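Local coordinates for glutaredoxin related protein (Sulfolobus solfataricus, PDB 4MNN), which probably acts as an atypical protein disulfide oxidoreductase of the glutaredoxin family, built on the thioredoxin fold and working by thiol-disulfide exchange, at residues S28-H31 / E32-N35; E92-L95 / A96-V99; T117-F120 / L121-S125. One frame throughout, in Å; residues are numbered along the deposited sequence.

In the fold
Contacts 1 and 3 lie on helices of two separate beta-alpha-beta units of this thioredoxin-fold protein, contact 1 in 19-24/27-33/38-41 and contact 3 in 101-107/114-127/131-137. Their centres are about 23 Å apart, with nearest atoms about 10 Å from each other. Contact 3 belongs to the helix that begins at C114, which is disulfide-bonded to C111; this pair matches a thioredoxin-type CxxC and is probably the redox site. Contact 2, the end of helix 90-96 and the turn after it, sits about 12 Å from contact 3, centre to centre, and touches it: A96 CB lies 4.1 Å from V124 CG2. Contacts 1 and 2, about 34 Å apart between centres, do not meet.

Contact 1: residues S28-H31 / E32-N35; sequences SLFH and EFKN
F30 and F33 form an edge-to-face aromatic pair on helix 27-33, the helical arm of the beta-alpha-beta unit that links strands 19-24 and 38-41 in the thioredoxin fold. The edge of F30 is turned to the face of F33, with ring centroids 4.8 Å apart and planes at 55°. F30 CD2 stands over the F33 ring, nearer its rim than its centre and 3.6 Å from F33 CD1. With CG anti to the carbonyl carbon (chi1 -78°), F33 tips its ring back toward L29 and F30, while F30 (chi1 -71°) projects outward from the helix. L29 meets the same F33 ring: its CG is 3.8 Å from F33 CE1, while the backbone L29 O lies near the ring plane, 3.4 Å from F33 CD1. I7 and L11 of helix 4-11, F74, L75 and L78 of helix 71-83 and I21 of strand 19-24 enclose F33 further. With an alanine at F33, the edge of F30 would probably lose its aromatic partner and a gap would open between these three elements. K34 N bonds F30 O at 3.2 Å and, weakly, H31 O. On the exposed side one water links H31 ND1, 2.8 Å away in the imidazole plane, to E32 OE1. A second water donates to H31 O at 2.6 Å and to N35 OD1 at 2.9 Å.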
loop_
_atom_site.group_PDB
_atom_site.type_symbol
_atom_site.label_atom_id
_atom_site.label_comp_id
_atom_site.label_asym_id
_atom_site.label_seq_id
_atom_site.Cartn_x
_atom_site.Cartn_y
_atom_site.Cartn_z
ATOM N N SER A 28 9.441 11.670 9.892
ATOM C CA SER A 28 9.569 12.984 9.273
ATOM C C SER A 28 8.675 13.174 8.075
ATOM O O SER A 28 8.367 14.309 7.707
ATOM C CB SER A 28 11.042 13.277 8.935
ATOM O OG SER A 28 11.543 12.306 8.056
ATOM N N LEU A 29 8.233 12.074 7.471
ATOM C CA LEU A 29 7.326 12.167 6.334
ATOM C C LEU A 29 5.880 12.283 6.833
ATOM O O LEU A 29 5.129 13.218 6.472
ATOM C CB LEU A 29 7.444 10.932 5.425
ATOM C CG LEU A 29 6.347 10.845 4.330
ATOM C CD1 LEU A 29 6.594 11.911 3.236
ATOM C CD2 LEU A 29 6.389 9.433 3.681
ATOM N N PHE A 30 5.497 11.344 7.688
ATOM C CA PHE A 30 4.131 11.303 8.170
ATOM C C PHE A 30 3.687 12.393 9.134
ATOM O O PHE A 30 2.485 12.605 9.316
ATOM C CB PHE A 30 3.890 9.910 8.727
ATOM C CG PHE A 30 3.807 8.878 7.660
ATOM C CD1 PHE A 30 4.784 7.901 7.533
ATOM C CD2 PHE A 30 2.769 8.944 6.706
ATOM C CE1 PHE A 30 4.755 6.974 6.444
ATOM C CE2 PHE A 30 2.736 8.043 5.643
ATOM C CZ PHE A 30 3.719 7.067 5.506
ATOM N N HIS A 31 4.643 13.090 9.745
ATOM C CA HIS A 31 4.310 14.207 10.648
ATOM C C HIS A 31 3.449 15.213 9.831
ATOM O O HIS A 31 2.485 15.785 10.339
ATOM C CB HIS A 31 5.607 14.868 11.140
ATOM C CG HIS A 31 5.404 16.022 12.079
ATOM N ND1 HIS A 31 5.161 17.299 11.643
ATOM C CD2 HIS A 31 5.419 16.084 13.438
ATOM C CE1 HIS A 31 5.026 18.108 12.680
ATOM N NE2 HIS A 31 5.177 17.391 13.782
ATOM N N GLU A 32 3.791 15.401 8.562
ATOM C CA GLU A 32 3.029 16.312 7.690
ATOM C C GLU A 32 1.611 15.774 7.405
ATOM O O GLU A 32 0.649 16.549 7.301
ATOM C CB GLU A 32 3.772 16.498 6.350
ATOM C CG GLU A 32 3.230 17.610 5.435
ATOM C CD GLU A 32 3.318 18.991 6.079
ATOM O OE1 GLU A 32 4.028 19.130 7.092
ATOM O OE2 GLU A 32 2.682 19.943 5.569
ATOM N N PHE A 33 1.473 14.455 7.284
ATOM C CA PHE A 33 0.151 13.844 7.017
ATOM C C PHE A 33 -0.813 14.125 8.163
ATOM O O PHE A 33 -2.023 14.204 7.986
ATOM C CB PHE A 33 0.286 12.316 6.875
ATOM C CG PHE A 33 0.828 11.858 5.554
ATOM C CD1 PHE A 33 2.124 12.177 5.150
ATOM C CD2 PHE A 33 0.040 11.091 4.711
ATOM C CE1 PHE A 33 2.630 11.735 3.943
ATOM C CE2 PHE A 33 0.554 10.634 3.468
ATOM C CZ PHE A 33 1.846 10.960 3.091
ATOM N N LYS A 34 -0.262 14.233 9.360
ATOM C CA LYS A 34 -1.044 14.469 10.550
ATOM C C LYS A 34 -1.872 15.753 10.446
ATOM O O LYS A 34 -2.895 15.909 11.117
ATOM C CB LYS A 34 -0.086 14.519 11.752
ATOM C CG LYS A 34 -0.557 13.774 12.961
ATOM C CD LYS A 34 0.497 13.807 14.042
ATOM C CE LYS A 34 -0.118 13.510 15.404
ATOM N NZ LYS A 34 -0.800 12.188 15.389
ATOM N N ASN A 35 -1.455 16.661 9.563
ATOM C CA ASN A 35 -2.178 17.913 9.407
ATOM C C ASN A 35 -3.503 17.624 8.746
ATOM O O ASN A 35 -4.435 18.410 8.866
ATOM C CB ASN A 35 -1.388 18.932 8.551
ATOM C CG ASN A 35 0.010 19.204 9.083
ATOM O OD1 ASN A 35 0.230 19.329 10.291
ATOM N ND2 ASN A 35 0.969 19.308 8.177
HETATM O O HOH W 1 5.224 18.888 9.301
HETATM O O HOH W 2 1.750 17.572 12.092
#

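Contact 2: residues E92-L95 / A96-V99; sequences EVEL and AKQV
K97 and V93 run side by side at the C-terminal end of helix 90-96, pointing the same way. The lysine's aliphatic chain does the touching: K97 CE rests 3.6 Å from V93 CG1, and K97 CG sits 3.1 Å from the backbone V93 O. K97 stays extended beyond CG, its first torsion placing CG anti to the carbonyl carbon (chi1 -66°), and this carries NZ back along the helix to E94. There the carboxylate, brought round by a bend at chi2 (-56°), crosses the lysine to make a long salt bridge, E94 OE2 to K97 NZ at 3.8 Å. The next layer is the backbone that spaces these residues. A96 N donates to E92 O at 2.7 Å, and K97 N to V93 O at 3.0 Å. Then the pattern changes: Q98 N turns to L95 O at 3.1 Å, three residues back, as the chain enters a type I turn from A96 to V99. The Q98 side chain folds back so that NE2 reaches E94 O in a weak but nearly straight bond of 3.4 Å. Near the start of the helix D89 accepts a bond from E92 N. V93, A96 and the aliphatic part of K97 lie against helix 114-127, V93 and K97 on I127 and A96 on V124, and the turn is followed by strand 101-107.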
loop_
_atom_site.group_PDB
_atom_site.type_symbol
_atom_site.label_atom_id
_atom_site.label_comp_id
_atom_site.label_asym_id
_atom_site.label_seq_id
_atom_site.Cartn_x
_atom_site.Cartn_y
_atom_site.Cartn_z
ATOM N N GLU A 92 -13.304 -6.197 -14.084
ATOM C CA GLU A 92 -12.183 -6.338 -13.166
ATOM C C GLU A 92 -12.699 -6.426 -11.738
ATOM O O GLU A 92 -12.195 -7.223 -10.944
ATOM C CB GLU A 92 -11.204 -5.146 -13.275
ATOM C CG GLU A 92 -10.531 -5.008 -14.629
ATOM C CD GLU A 92 -9.768 -3.693 -14.777
ATOM O OE1 GLU A 92 -10.322 -2.644 -14.355
ATOM O OE2 GLU A 92 -8.633 -3.704 -15.334
ATOM N N VAL A 93 -13.689 -5.607 -11.384
ATOM C CA VAL A 93 -14.237 -5.679 -10.032
ATOM C C VAL A 93 -14.814 -7.058 -9.696
ATOM O O VAL A 93 -14.528 -7.630 -8.644
ATOM C CB VAL A 93 -15.330 -4.609 -9.834
ATOM C CG1 VAL A 93 -16.054 -4.821 -8.488
ATOM C CG2 VAL A 93 -14.690 -3.245 -9.881
ATOM N N GLU A 94 -15.655 -7.595 -10.581
ATOM C CA GLU A 94 -16.231 -8.908 -10.340
ATOM C C GLU A 94 -15.166 -9.952 -10.171
ATOM O O GLU A 94 -15.263 -10.834 -9.303
ATOM C CB GLU A 94 -17.127 -9.335 -11.509
ATOM C CG GLU A 94 -18.473 -8.679 -11.476
ATOM C CD GLU A 94 -19.180 -8.947 -10.146
ATOM O OE1 GLU A 94 -19.654 -10.092 -9.936
ATOM O OE2 GLU A 94 -19.240 -8.010 -9.319
ATOM N N LEU A 95 -14.163 -9.875 -11.038
ATOM C CA LEU A 95 -13.056 -10.819 -11.022
ATOM C C LEU A 95 -12.234 -10.668 -9.759
ATOM O O LEU A 95 -11.844 -11.669 -9.138
ATOM C CB LEU A 95 -12.149 -10.592 -12.241
ATOM C CG LEU A 95 -11.111 -11.686 -12.491
ATOM C CD1 LEU A 95 -11.868 -12.948 -12.899
ATOM C CD2 LEU A 95 -10.129 -11.291 -13.612
ATOM N N ALA A 96 -11.951 -9.419 -9.389
ATOM C CA ALA A 96 -11.161 -9.159 -8.181
ATOM C C ALA A 96 -11.821 -9.688 -6.922
ATOM O O ALA A 96 -11.127 -10.076 -5.995
ATOM C CB ALA A 96 -10.900 -7.659 -8.018
ATOM N N LYS A 97 -13.158 -9.687 -6.874
ATOM C CA LYS A 97 -13.897 -10.170 -5.702
ATOM C C LYS A 97 -13.782 -11.677 -5.457
ATOM O O LYS A 97 -14.177 -12.167 -4.377
ATOM C CB LYS A 97 -15.394 -9.830 -5.843
ATOM C CG LYS A 97 -15.690 -8.344 -5.828
ATOM C CD LYS A 97 -17.186 -8.096 -6.006
ATOM C CE LYS A 97 -17.531 -6.648 -5.781
ATOM N NZ LYS A 97 -19.026 -6.427 -5.857
ATOM N N GLN A 98 -13.251 -12.401 -6.451
ATOM C CA GLN A 98 -13.122 -13.842 -6.363
ATOM C C GLN A 98 -11.887 -14.269 -5.616
ATOM O O GLN A 98 -11.804 -15.382 -5.102
ATOM C CB GLN A 98 -13.063 -14.458 -7.757
ATOM C CG GLN A 98 -14.343 -14.289 -8.528
ATOM C CD GLN A 98 -15.556 -14.521 -7.672
ATOM O OE1 GLN A 98 -15.764 -15.618 -7.113
ATOM N NE2 GLN A 98 -16.376 -13.496 -7.553
ATOM N N VAL A 99 -10.899 -13.394 -5.590
ATOM C CA VAL A 99 -9.660 -13.746 -4.936
ATOM C C VAL A 99 -9.826 -13.865 -3.422
ATOM O O VAL A 99 -10.695 -13.222 -2.811
ATOM C CB VAL A 99 -8.552 -12.719 -5.319
ATOM C CG1 VAL A 99 -7.197 -13.174 -4.810
ATOM C CG2 VAL A 99 -8.484 -12.607 -6.854
#

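Contact 3: residues T117-F120 / L121-S125; sequences TAEF and LYQVS
F120 O is gripped by two backbone amides: V124 N, in the carbonyl plane at 3.1 Å, and Q123 N, three residues on, whose bond to F120 O is weak. It lies in helix 114-127 of the thioredoxin fold, the helix of the beta-alpha-beta crossover between strands 101-107 and 131-137. The rest of the ladder is regular, with L121 N bonded to T117 O at 3.0 Å and Q123 N making its better bond to E119 O. On the buried side Y122 N donates to A118 O at 2.8 Å, and the same oxygen also lies over a face of the Y122 ring. With CG anti to the carbonyl carbon (chi1 -73°), the tyrosine lays that ring back along the helix, bringing CE1 to 3.8 Å from A118 CB. Its ring stacks further with Y60 of strand 57-63, and it packs on L133 and I135 of strand 131-137. L121 runs alongside T117, pointing the same way, with its CD1 close to T117 CG2; L105 touches both residues, while the hydroxyl of T117 bonds the K113 carbonyl. E119 leaves by a different flank, where OE2 forms a salt bridge with R80, which would probably favour the ionised carboxylate. F120 lies across the outer side of the helix: CG is anti to the backbone N (chi1 177°), the side chain crosses those of L121 and V124, and V124 CG2 sits over one ring face near its rim, 4.1 Å from F120 CE2. Deeper in, S125 touches Y59, Y60 and L133. Its hydroxyl turns back to the preceding helical turn, S125 OG donating to Y122 O at 2.8 Å.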
loop_
_atom_site.group_PDB
_atom_site.type_symbol
_atom_site.label_atom_id
_atom_site.label_comp_id
_atom_site.label_asym_id
_atom_site.label_seq_id
_atom_site.Cartn_x
_atom_site.Cartn_y
_atom_site.Cartn_z
ATOM N N THR A 117 1.164 -1.496 -10.678
ATOM C CA THR A 117 0.666 -2.688 -9.980
ATOM C C THR A 117 0.146 -2.376 -8.590
ATOM O O THR A 117 -0.870 -2.918 -8.180
ATOM C CB THR A 117 1.747 -3.759 -9.923
ATOM O OG1 THR A 117 2.198 -3.992 -11.265
ATOM C CG2 THR A 117 1.160 -5.105 -9.383
ATOM N N ALA A 118 0.856 -1.528 -7.849
ATOM C CA ALA A 118 0.370 -1.142 -6.530
ATOM C C ALA A 118 -1.003 -0.479 -6.635
ATOM O O ALA A 118 -1.908 -0.769 -5.854
ATOM C CB ALA A 118 1.323 -0.197 -5.878
ATOM N N GLU A 119 -1.170 0.442 -7.584
ATOM C CA GLU A 119 -2.465 1.128 -7.699
ATOM C C GLU A 119 -3.619 0.168 -7.930
ATOM O O GLU A 119 -4.708 0.299 -7.356
ATOM C CB GLU A 119 -2.382 2.136 -8.833
ATOM C CG GLU A 119 -3.607 3.038 -8.936
ATOM C CD GLU A 119 -3.210 4.483 -9.212
ATOM O OE1 GLU A 119 -2.700 4.779 -10.326
ATOM O OE2 GLU A 119 -3.404 5.317 -8.306
ATOM N N PHE A 120 -3.365 -0.816 -8.782
ATOM C CA PHE A 120 -4.337 -1.836 -9.137
ATOM C C PHE A 120 -4.663 -2.656 -7.873
ATOM O O PHE A 120 -5.831 -2.806 -7.502
ATOM C CB PHE A 120 -3.747 -2.729 -10.240
ATOM C CG PHE A 120 -4.636 -3.876 -10.639
ATOM C CD1 PHE A 120 -5.711 -3.674 -11.499
ATOM C CD2 PHE A 120 -4.379 -5.163 -10.174
ATOM C CE1 PHE A 120 -6.532 -4.749 -11.904
ATOM C CE2 PHE A 120 -5.180 -6.243 -10.559
ATOM C CZ PHE A 120 -6.260 -6.035 -11.430
ATOM N N LEU A 121 -3.633 -3.116 -7.164
ATOM C CA LEU A 121 -3.893 -3.917 -5.963
ATOM C C LEU A 121 -4.501 -3.119 -4.817
ATOM O O LEU A 121 -5.293 -3.668 -4.054
ATOM C CB LEU A 121 -2.610 -4.638 -5.513
ATOM C CG LEU A 121 -2.170 -5.712 -6.509
ATOM C CD1 LEU A 121 -0.812 -6.327 -6.046
ATOM C CD2 LEU A 121 -3.259 -6.838 -6.605
ATOM N N TYR A 122 -4.177 -1.826 -4.708
ATOM C CA TYR A 122 -4.775 -1.000 -3.639
ATOM C C TYR A 122 -6.278 -1.000 -3.860
ATOM O O TYR A 122 -7.060 -1.043 -2.904
ATOM C CB TYR A 122 -4.284 0.441 -3.689
ATOM C CG TYR A 122 -2.863 0.630 -3.223
ATOM C CD1 TYR A 122 -2.046 1.616 -3.802
ATOM C CD2 TYR A 122 -2.339 -0.154 -2.176
ATOM C CE1 TYR A 122 -0.731 1.832 -3.347
ATOM C CE2 TYR A 122 -1.014 0.045 -1.705
ATOM C CZ TYR A 122 -0.229 1.049 -2.297
ATOM O OH TYR A 122 1.033 1.312 -1.828
ATOM N N GLN A 123 -6.690 -0.959 -5.124
ATOM C CA GLN A 123 -8.122 -0.956 -5.409
ATOM C C GLN A 123 -8.736 -2.321 -5.134
ATOM O O GLN A 123 -9.860 -2.402 -4.670
ATOM C CB GLN A 123 -8.366 -0.500 -6.834
ATOM C CG GLN A 123 -8.031 0.991 -6.964
ATOM C CD GLN A 123 -8.161 1.481 -8.365
ATOM O OE1 GLN A 123 -7.203 1.462 -9.133
ATOM N NE2 GLN A 123 -9.362 1.916 -8.723
ATOM N N VAL A 124 -8.000 -3.388 -5.425
ATOM C CA VAL A 124 -8.494 -4.719 -5.114
ATOM C C VAL A 124 -8.705 -4.855 -3.577
ATOM O O VAL A 124 -9.708 -5.436 -3.116
ATOM C CB VAL A 124 -7.501 -5.793 -5.613
ATOM C CG1 VAL A 124 -7.932 -7.163 -5.141
ATOM C CG2 VAL A 124 -7.390 -5.745 -7.136
ATOM N N SER A 125 -7.795 -4.306 -2.771
ATOM C CA SER A 125 -7.938 -4.411 -1.302
ATOM C C SER A 125 -9.179 -3.664 -0.802
ATOM O O SER A 125 -9.745 -4.000 0.244
ATOM C CB SER A 125 -6.672 -3.875 -0.585
ATOM O OG SER A 125 -6.611 -2.449 -0.510
#